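Local structure of acetyltransferase (Escherichia coli, 7BYY) at residues Asn148-Ala160 against Phe165-Ile177. The protein probably acetylates the amino group of aminoacyl-tRNAs such as glycyl-tRNA with acetyl-CoA, acting as the toxin of a toxin-antitoxin system. The protein carries 1 engineered substitution. Residues are numbered along the deposited sequence; the frame is centred on the assembly and turned at random.
Sequences NFYARLGFVQLSA and FGAVPMFLAIQHI
Phe-155 has CG beside its backbone N (chi1 -75°) and Leu-172 has CG anti to its own N, and these torsions bring the ring against the leucine. Leu-172 CB lies over one ring face, 3.6 Å from the centroid of the Phe-155 ring, in a CH-pi contact. The methyls, branching at CG, go separate ways. CD2 reaches the CE1 side of the same ring and Leu-153 O. Leu-172 CD1 lies 3.4 Å from Gly-154 O, in the type I turn from Ala-151 to Gly-154.

Met-170 bends at its last torsion (chi3 72°), which turns the methyl back over segment 148-160. Its CE packs among Ala-151 CB, Phe-155 CB and Gln-157 CB, while Met-170 SD sits 4.1 Å from Tyr-150 CB of the helix. Tyr-150 and Phe-155 also touch Leu-140 of the adjacent strand 137-142.

Gln-157 shares the sheet face of Met-170. Its extended chain carries the amide to Val-168, with Gln-157 NE2 3.6 Å from Val-168 CG1. NE2 also donates to Ser-159 O at 2.7 Å. The bond would hold the amide's rotation, though NE2 comes from above the Ser-159 carbonyl plane.

The other sheet face carries Val-156 and Phe-171, which both touch Val-86. Leu-158 CD1 touches Pro-169 CB and Phe-171 CB there.

Val-156 and Phe-171 form an antiparallel hydrogen-bonded pair. Val-156 N gives a nearly straight bond of 2.9 Å to Phe-171 O. Phe-171 N returns a more bent one (153°) of 3.1 Å to Val-156 O. Gln-157 and Met-170 form the non-hydrogen-bonded pair. Leu-158 N bonds to Pro-169 O.

This hairpin forms the C-terminal edge of the GNAT sheet, with strand 168-173 inserted between strands 137-142 and 156-157. Backbone bonds fix its pairing. Apolar packing of Met-170 and Leu-172 joins helix and turn to the strand.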
ATOM      1  N   ASN A 148      19.166   7.110 -16.163  1.00 63.17           N
ATOM      2  CA  ASN A 148      20.345   7.522 -15.409  1.00 65.55           C
ATOM      3  C   ASN A 148      19.966   8.268 -14.138  1.00 63.10           C
ATOM      4  O   ASN A 148      20.691   8.195 -13.140  1.00 64.70           O
ATOM      5  CB  ASN A 148      21.255   8.381 -16.286  1.00 68.42           C
ATOM      6  CG  ASN A 148      22.352   7.572 -16.946  1.00 73.15           C
ATOM      7  OD1 ASN A 148      22.345   7.370 -18.161  1.00 75.79           O
ATOM      8  ND2 ASN A 148      23.302   7.097 -16.145  1.00 74.73           N
ATOM      9  N   PHE A 149      18.839   8.980 -14.148  1.00 56.63           N
ATOM     10  CA  PHE A 149      18.410   9.711 -12.960  1.00 51.70           C
ATOM     11  C   PHE A 149      18.086   8.756 -11.815  1.00 49.24           C
ATOM     12  O   PHE A 149      18.671   8.848 -10.729  1.00 47.77           O
ATOM     13  CB  PHE A 149      17.203  10.591 -13.294  1.00 49.06           C
ATOM     14  CG  PHE A 149      16.556  11.213 -12.092  1.00 46.05           C
ATOM     15  CD1 PHE A 149      17.176  12.250 -11.415  1.00 44.20           C
ATOM     16  CD2 PHE A 149      15.326  10.762 -11.638  1.00 45.81           C
ATOM     17  CE1 PHE A 149      16.582  12.825 -10.305  1.00 40.59           C
ATOM     18  CE2 PHE A 149      14.728  11.332 -10.529  1.00 42.16           C
ATOM     19  CZ  PHE A 149      15.357  12.366  -9.863  1.00 39.59           C
ATOM     20  N   TYR A 150      17.151   7.827 -12.041  1.00 46.14           N
ATOM     21  CA  TYR A 150      16.775   6.893 -10.983  1.00 44.37           C
ATOM     22  C   TYR A 150      17.940   5.982 -10.612  1.00 46.52           C
ATOM     23  O   TYR A 150      18.109   5.626  -9.440  1.00 44.89           O
ATOM     24  CB  TYR A 150      15.556   6.072 -11.410  1.00 43.35           C
ATOM     25  CG  TYR A 150      14.313   6.897 -11.693  1.00 43.95           C
ATOM     26  CD1 TYR A 150      13.616   7.526 -10.664  1.00 43.06           C
ATOM     27  CD2 TYR A 150      13.838   7.045 -12.990  1.00 44.56           C
ATOM     28  CE1 TYR A 150      12.480   8.281 -10.925  1.00 42.91           C
ATOM     29  CE2 TYR A 150      12.707   7.795 -13.261  1.00 44.29           C
ATOM     30  CZ  TYR A 150      12.030   8.412 -12.229  1.00 44.34           C
ATOM     31  OH  TYR A 150      10.903   9.157 -12.510  1.00 41.58           O
ATOM     32  N   ALA A 151      18.759   5.599 -11.597  1.00 50.05           N
ATOM     33  CA  ALA A 151      19.943   4.801 -11.299  1.00 50.86           C
ATOM     34  C   ALA A 151      20.927   5.575 -10.436  1.00 53.67           C
ATOM     35  O   ALA A 151      21.603   4.987  -9.583  1.00 54.04           O
ATOM     36  CB  ALA A 151      20.621   4.347 -12.592  1.00 49.70           C
ATOM     37  N   ARG A 152      21.011   6.891 -10.631  1.00 55.75           N
ATOM     38  CA  ARG A 152      21.921   7.709  -9.844  1.00 56.70           C
ATOM     39  C   ARG A 152      21.466   7.888  -8.404  1.00 54.53           C
ATOM     40  O   ARG A 152      22.230   8.426  -7.597  1.00 55.94           O
ATOM     41  CB  ARG A 152      22.110   9.079 -10.501  1.00 55.37           C
ATOM     42  CG  ARG A 152      23.271   9.121 -11.478  1.00 57.60           C
ATOM     43  CD  ARG A 152      23.646  10.542 -11.852  1.00 60.19           C
ATOM     44  NE  ARG A 152      22.826  11.055 -12.944  1.00 60.36           N
ATOM     45  CZ  ARG A 152      21.783  11.861 -12.776  1.00 58.61           C
ATOM     46  NH1 ARG A 152      21.434  12.245 -11.555  1.00 58.39           N
ATOM     47  NH2 ARG A 152      21.091  12.281 -13.828  1.00 56.99           N
ATOM     48  N   LEU A 153      20.257   7.451  -8.057  1.00 48.71           N
ATOM     49  CA  LEU A 153      19.737   7.617  -6.708  1.00 43.12           C
ATOM     50  C   LEU A 153      19.305   6.286  -6.099  1.00 42.97           C
ATOM     51  O   LEU A 153      18.449   6.252  -5.213  1.00 45.52           O
ATOM     52  CB  LEU A 153      18.588   8.622  -6.694  1.00 36.97           C
ATOM     53  CG  LEU A 153      18.911   9.946  -7.391  1.00 38.13           C
ATOM     54  CD1 LEU A 153      17.653  10.616  -7.887  1.00 35.94           C
ATOM     55  CD2 LEU A 153      19.681  10.875  -6.466  1.00 40.34           C
ATOM     56  N   GLY A 154      19.887   5.178  -6.567  1.00 39.80           N
ATOM     57  CA  GLY A 154      19.772   3.886  -5.910  1.00 42.01           C
ATOM     58  C   GLY A 154      19.104   2.813  -6.748  1.00 43.48           C
ATOM     59  O   GLY A 154      19.370   1.623  -6.547  1.00 44.53           O
ATOM     60  N   PHE A 155      18.230   3.206  -7.673  1.00 42.41           N
ATOM     61  CA  PHE A 155      17.446   2.226  -8.418  1.00 40.84           C
ATOM     62  C   PHE A 155      18.346   1.353  -9.284  1.00 40.31           C
ATOM     63  O   PHE A 155      19.251   1.848  -9.963  1.00 41.53           O
ATOM     64  CB  PHE A 155      16.400   2.930  -9.279  1.00 39.69           C
ATOM     65  CG  PHE A 155      15.227   3.456  -8.502  1.00 39.06           C
ATOM     66  CD1 PHE A 155      15.265   4.719  -7.936  1.00 39.06           C
ATOM     67  CD2 PHE A 155      14.083   2.691  -8.342  1.00 39.37           C
ATOM     68  CE1 PHE A 155      14.185   5.210  -7.226  1.00 39.16           C
ATOM     69  CE2 PHE A 155      12.999   3.174  -7.630  1.00 37.15           C
ATOM     70  CZ  PHE A 155      13.049   4.436  -7.072  1.00 37.48           C
ATOM     71  N   VAL A 156      18.099   0.047  -9.249  1.00 40.99           N
ATOM     72  CA  VAL A 156      18.824  -0.929 -10.056  1.00 44.52           C
ATOM     73  C   VAL A 156      17.899  -1.410 -11.168  1.00 47.51           C
ATOM     74  O   VAL A 156      16.738  -1.755 -10.914  1.00 47.77           O
ATOM     75  CB  VAL A 156      19.334  -2.105  -9.202  1.00 44.52           C
ATOM     76  CG1 VAL A 156      18.235  -2.627  -8.291  1.00 42.91           C
ATOM     77  CG2 VAL A 156      19.858  -3.220 -10.090  1.00 46.97           C
ATOM     78  N   GLN A 157      18.408  -1.417 -12.397  1.00 48.85           N
ATOM     79  CA  GLN A 157      17.600  -1.850 -13.527  1.00 47.05           C
ATOM     80  C   GLN A 157      17.454  -3.367 -13.525  1.00 47.01           C
ATOM     81  O   GLN A 157      18.419  -4.102 -13.296  1.00 48.96           O
ATOM     82  CB  GLN A 157      18.225  -1.379 -14.839  1.00 47.19           C
ATOM     83  CG  GLN A 157      17.370  -1.657 -16.062  1.00 50.26           C
ATOM     84  CD  GLN A 157      17.867  -0.938 -17.297  1.00 52.49           C
ATOM     85  OE1 GLN A 157      18.632   0.023 -17.205  1.00 52.34           O
ATOM     86  NE2 GLN A 157      17.442  -1.409 -18.466  1.00 54.57           N
ATOM     87  N   LEU A 158      16.235  -3.836 -13.781  1.00 46.36           N
ATOM     88  CA  LEU A 158      15.934  -5.261 -13.746  1.00 48.78           C
ATOM     89  C   LEU A 158      16.026  -5.934 -15.108  1.00 53.69           C
ATOM     90  O   LEU A 158      16.276  -7.142 -15.171  1.00 55.18           O
ATOM     91  CB  LEU A 158      14.532  -5.489 -13.167  1.00 47.93           C
ATOM     92  CG  LEU A 158      14.309  -4.926 -11.760  1.00 47.10           C
ATOM     93  CD1 LEU A 158      12.835  -4.617 -11.522  1.00 45.13           C
ATOM     94  CD2 LEU A 158      14.838  -5.889 -10.705  1.00 47.26           C
ATOM     95  N   SER A 159      15.841  -5.186 -16.194  1.00 54.59           N
ATOM     96  CA  SER A 159      15.862  -5.765 -17.529  1.00 57.18           C
ATOM     97  C   SER A 159      16.110  -4.657 -18.541  1.00 59.28           C
ATOM     98  O   SER A 159      15.807  -3.489 -18.288  1.00 57.09           O
ATOM     99  CB  SER A 159      14.548  -6.495 -17.839  1.00 56.46           C
ATOM    100  OG  SER A 159      14.597  -7.140 -19.099  1.00 61.62           O
ATOM    101  N   ALA A 160      16.669  -5.037 -19.687  1.00 63.21           N
ATOM    102  CA  ALA A 160      16.901  -4.107 -20.782  1.00 63.09           C
ATOM    103  C   ALA A 160      15.766  -4.091 -21.798  1.00 67.04           C
ATOM    104  O   ALA A 160      15.871  -3.393 -22.811  1.00 69.55           O
ATOM    105  CB  ALA A 160      18.219  -4.440 -21.487  1.00 64.10           C
ATOM    106  N   PHE A 165       6.339   0.558 -23.998  1.00107.04           N
ATOM    107  CA  PHE A 165       7.071   1.829 -24.244  1.00105.07           C
ATOM    108  C   PHE A 165       8.551   1.612 -23.891  1.00103.97           C
ATOM    109  O   PHE A 165       8.874   0.575 -23.280  1.00105.54           O
ATOM    110  CB  PHE A 165       6.455   2.977 -23.441  1.00102.06           C
ATOM    111  CG  PHE A 165       6.617   4.337 -24.070  1.00103.64           C
ATOM    112  CD1 PHE A 165       5.895   4.687 -25.200  1.00106.09           C
ATOM    113  CD2 PHE A 165       7.495   5.267 -23.536  1.00103.13           C
ATOM    114  CE1 PHE A 165       6.044   5.938 -25.779  1.00106.46           C
ATOM    115  CE2 PHE A 165       7.643   6.517 -24.116  1.00103.74           C
ATOM    116  CZ  PHE A 165       6.917   6.850 -25.236  1.00105.61           C
ATOM    117  N   GLY A 166       9.420   2.560 -24.255  1.00102.80           N
ATOM    118  CA  GLY A 166      10.859   2.435 -23.965  1.00101.93           C
ATOM    119  C   GLY A 166      11.104   2.105 -22.503  1.00 97.98           C
ATOM    120  O   GLY A 166      12.190   1.577 -22.195  1.00 99.85           O
ATOM    121  N   ALA A 167      10.137   2.412 -21.632  1.00102.13           N
ATOM    122  CA  ALA A 167      10.314   2.225 -20.174  1.00105.59           C
ATOM    123  C   ALA A 167      10.848   0.826 -19.839  1.00 44.23           C
ATOM    124  O   ALA A 167      10.385  -0.161 -20.435  1.00 45.63           O
ATOM    125  CB  ALA A 167       9.008   2.495 -19.468  1.00106.60           C
ATOM    126  N   VAL A 168      11.787   0.788 -18.889  1.00 43.64           N
ATOM    127  CA  VAL A 168      12.457  -0.401 -18.364  1.00 44.53           C
ATOM    128  C   VAL A 168      12.131  -0.537 -16.881  1.00 42.57           C
ATOM    129  O   VAL A 168      11.957   0.478 -16.192  1.00 40.76           O
ATOM    130  CB  VAL A 168      13.977  -0.338 -18.589  1.00 46.02           C
ATOM    131  CG1 VAL A 168      14.315  -0.595 -20.052  1.00 48.50           C
ATOM    132  CG2 VAL A 168      14.533   0.999 -18.126  1.00 44.74           C
ATOM    133  N   PRO A 169      12.036  -1.752 -16.345  1.00 42.99           N
ATOM    134  CA  PRO A 169      11.736  -1.899 -14.918  1.00 41.26           C
ATOM    135  C   PRO A 169      12.949  -1.587 -14.055  1.00 41.06           C
ATOM    136  O   PRO A 169      14.072  -2.003 -14.348  1.00 42.78           O
ATOM    137  CB  PRO A 169      11.329  -3.372 -14.793  1.00 42.24           C
ATOM    138  CG  PRO A 169      12.061  -4.048 -15.898  1.00 44.83           C
ATOM    139  CD  PRO A 169      12.118  -3.054 -17.032  1.00 45.19           C
ATOM    140  N   MET A 170      12.709  -0.830 -12.987  1.00 39.12           N
ATOM    141  CA  MET A 170      13.743  -0.493 -12.018  1.00 42.55           C
ATOM    142  C   MET A 170      13.173  -0.653 -10.614  1.00 41.22           C
ATOM    143  O   MET A 170      11.968  -0.493 -10.395  1.00 37.76           O
ATOM    144  CB  MET A 170      14.277   0.936 -12.222  1.00 41.89           C
ATOM    145  CG  MET A 170      14.740   1.236 -13.646  1.00 39.94           C
ATOM    146  SD  MET A 170      15.729   2.741 -13.773  1.00 39.88           S
ATOM    147  CE  MET A 170      17.260   2.215 -13.005  1.00 41.20           C
ATOM    148  N   PHE A 171      14.049  -0.972  -9.662  1.00 43.54           N
ATOM    149  CA  PHE A 171      13.627  -1.301  -8.309  1.00 42.60           C
ATOM    150  C   PHE A 171      14.593  -0.698  -7.300  1.00 42.63           C
ATOM    151  O   PHE A 171      15.799  -0.606  -7.547  1.00 42.78           O
ATOM    152  CB  PHE A 171      13.540  -2.822  -8.107  1.00 42.46           C
ATOM    153  CG  PHE A 171      13.025  -3.230  -6.752  1.00 42.13           C
ATOM    154  CD1 PHE A 171      11.664  -3.230  -6.484  1.00 41.09           C
ATOM    155  CD2 PHE A 171      13.901  -3.622  -5.751  1.00 40.83           C
ATOM    156  CE1 PHE A 171      11.188  -3.610  -5.243  1.00 39.38           C
ATOM    157  CE2 PHE A 171      13.430  -4.001  -4.507  1.00 39.64           C
ATOM    158  CZ  PHE A 171      12.073  -3.996  -4.252  1.00 38.34           C
ATOM    159  N   LEU A 172      14.046  -0.290  -6.156  1.00 40.83           N
ATOM    160  CA  LEU A 172      14.838   0.235  -5.044  1.00 40.39           C
ATOM    161  C   LEU A 172      14.244  -0.306  -3.751  1.00 37.46           C
ATOM    162  O   LEU A 172      13.110   0.031  -3.402  1.00 32.52           O
ATOM    163  CB  LEU A 172      14.850   1.762  -5.044  1.00 39.23           C
ATOM    164  CG  LEU A 172      15.664   2.435  -3.938  1.00 38.54           C
ATOM    165  CD1 LEU A 172      17.121   1.997  -3.999  1.00 38.22           C
ATOM    166  CD2 LEU A 172      15.548   3.946  -4.042  1.00 38.07           C
ATOM    167  N   ALA A 173      15.007  -1.136  -3.043  1.00 39.71           N
ATOM    168  CA  ALA A 173      14.509  -1.775  -1.834  1.00 38.69           C
ATOM    169  C   ALA A 173      14.230  -0.739  -0.746  1.00 41.78           C
ATOM    170  O   ALA A 173      14.794   0.360  -0.732  1.00 44.56           O
ATOM    171  CB  ALA A 173      15.506  -2.818  -1.331  1.00 37.24           C
ATOM    172  N   ILE A 174      13.345  -1.111   0.182  1.00 40.17           N
ATOM    173  CA  ILE A 174      12.926  -0.177   1.224  1.00 36.13           C
ATOM    174  C   ILE A 174      14.063   0.105   2.198  1.00 35.25           C
ATOM    175  O   ILE A 174      14.137   1.197   2.775  1.00 32.16           O
ATOM    176  CB  ILE A 174      11.675  -0.710   1.949  1.00 32.93           C
ATOM    177  CG1 ILE A 174      11.181   0.298   2.990  1.00 29.49           C
ATOM    178  CG2 ILE A 174      11.956  -2.063   2.599  1.00 31.91           C
ATOM    179  CD1 ILE A 174      10.929   1.680   2.428  1.00 28.67           C
ATOM    180  N   GLN A 175      14.968  -0.858   2.397  1.00 42.13           N
ATOM    181  CA  GLN A 175      16.080  -0.649   3.317  1.00 47.24           C
ATOM    182  C   GLN A 175      16.945   0.529   2.881  1.00 45.73           C
ATOM    183  O   GLN A 175      17.402   1.319   3.716  1.00 45.94           O
ATOM    184  CB  GLN A 175      16.921  -1.923   3.423  1.00 54.93           C
ATOM    185  CG  GLN A 175      16.175  -3.126   3.994  1.00 61.80           C
ATOM    186  CD  GLN A 175      15.356  -3.868   2.947  1.00 65.47           C
ATOM    187  OE1 GLN A 175      15.509  -3.640   1.746  1.00 64.62           O
ATOM    188  NE2 GLN A 175      14.480  -4.760   3.401  1.00 68.25           N
ATOM    189  N   HIS A 176      17.163   0.677   1.573  1.00 42.43           N
ATOM    190  CA  HIS A 176      17.976   1.781   1.078  1.00 42.09           C
ATOM    191  C   HIS A 176      17.228   3.109   1.126  1.00 37.55           C
ATOM    192  O   HIS A 176      17.857   4.164   1.261  1.00 37.52           O
ATOM    193  CB  HIS A 176      18.450   1.482  -0.347  1.00 44.49           C
ATOM    194  CG  HIS A 176      19.140   0.158  -0.487  1.00 46.07           C
ATOM    195  ND1 HIS A 176      18.853  -0.727  -1.504  1.00 47.03           N
ATOM    196  CD2 HIS A 176      20.100  -0.431   0.265  1.00 47.37           C
ATOM    197  CE1 HIS A 176      19.608  -1.804  -1.372  1.00 48.17           C
ATOM    198  NE2 HIS A 176      20.372  -1.649  -0.307  1.00 48.21           N
ATOM    199  N   ILE A 177      15.899   3.084   1.019  1.00 36.42           N
ATOM    200  CA  ILE A 177      15.135   4.324   1.111  1.00 35.80           C
ATOM    201  C   ILE A 177      15.161   4.861   2.536  1.00 40.29           C
ATOM    202  O   ILE A 177      15.336   6.066   2.757  1.00 41.54           O
ATOM    203  CB  ILE A 177      13.695   4.104   0.614  1.00 30.32           C
ATOM    204  CG1 ILE A 177      13.703   3.630  -0.838  1.00 30.63           C
ATOM    205  CG2 ILE A 177      12.882   5.379   0.751  1.00 29.21           C
ATOM    206  CD1 ILE A 177      12.327   3.505  -1.439  1.00 29.52           C
TER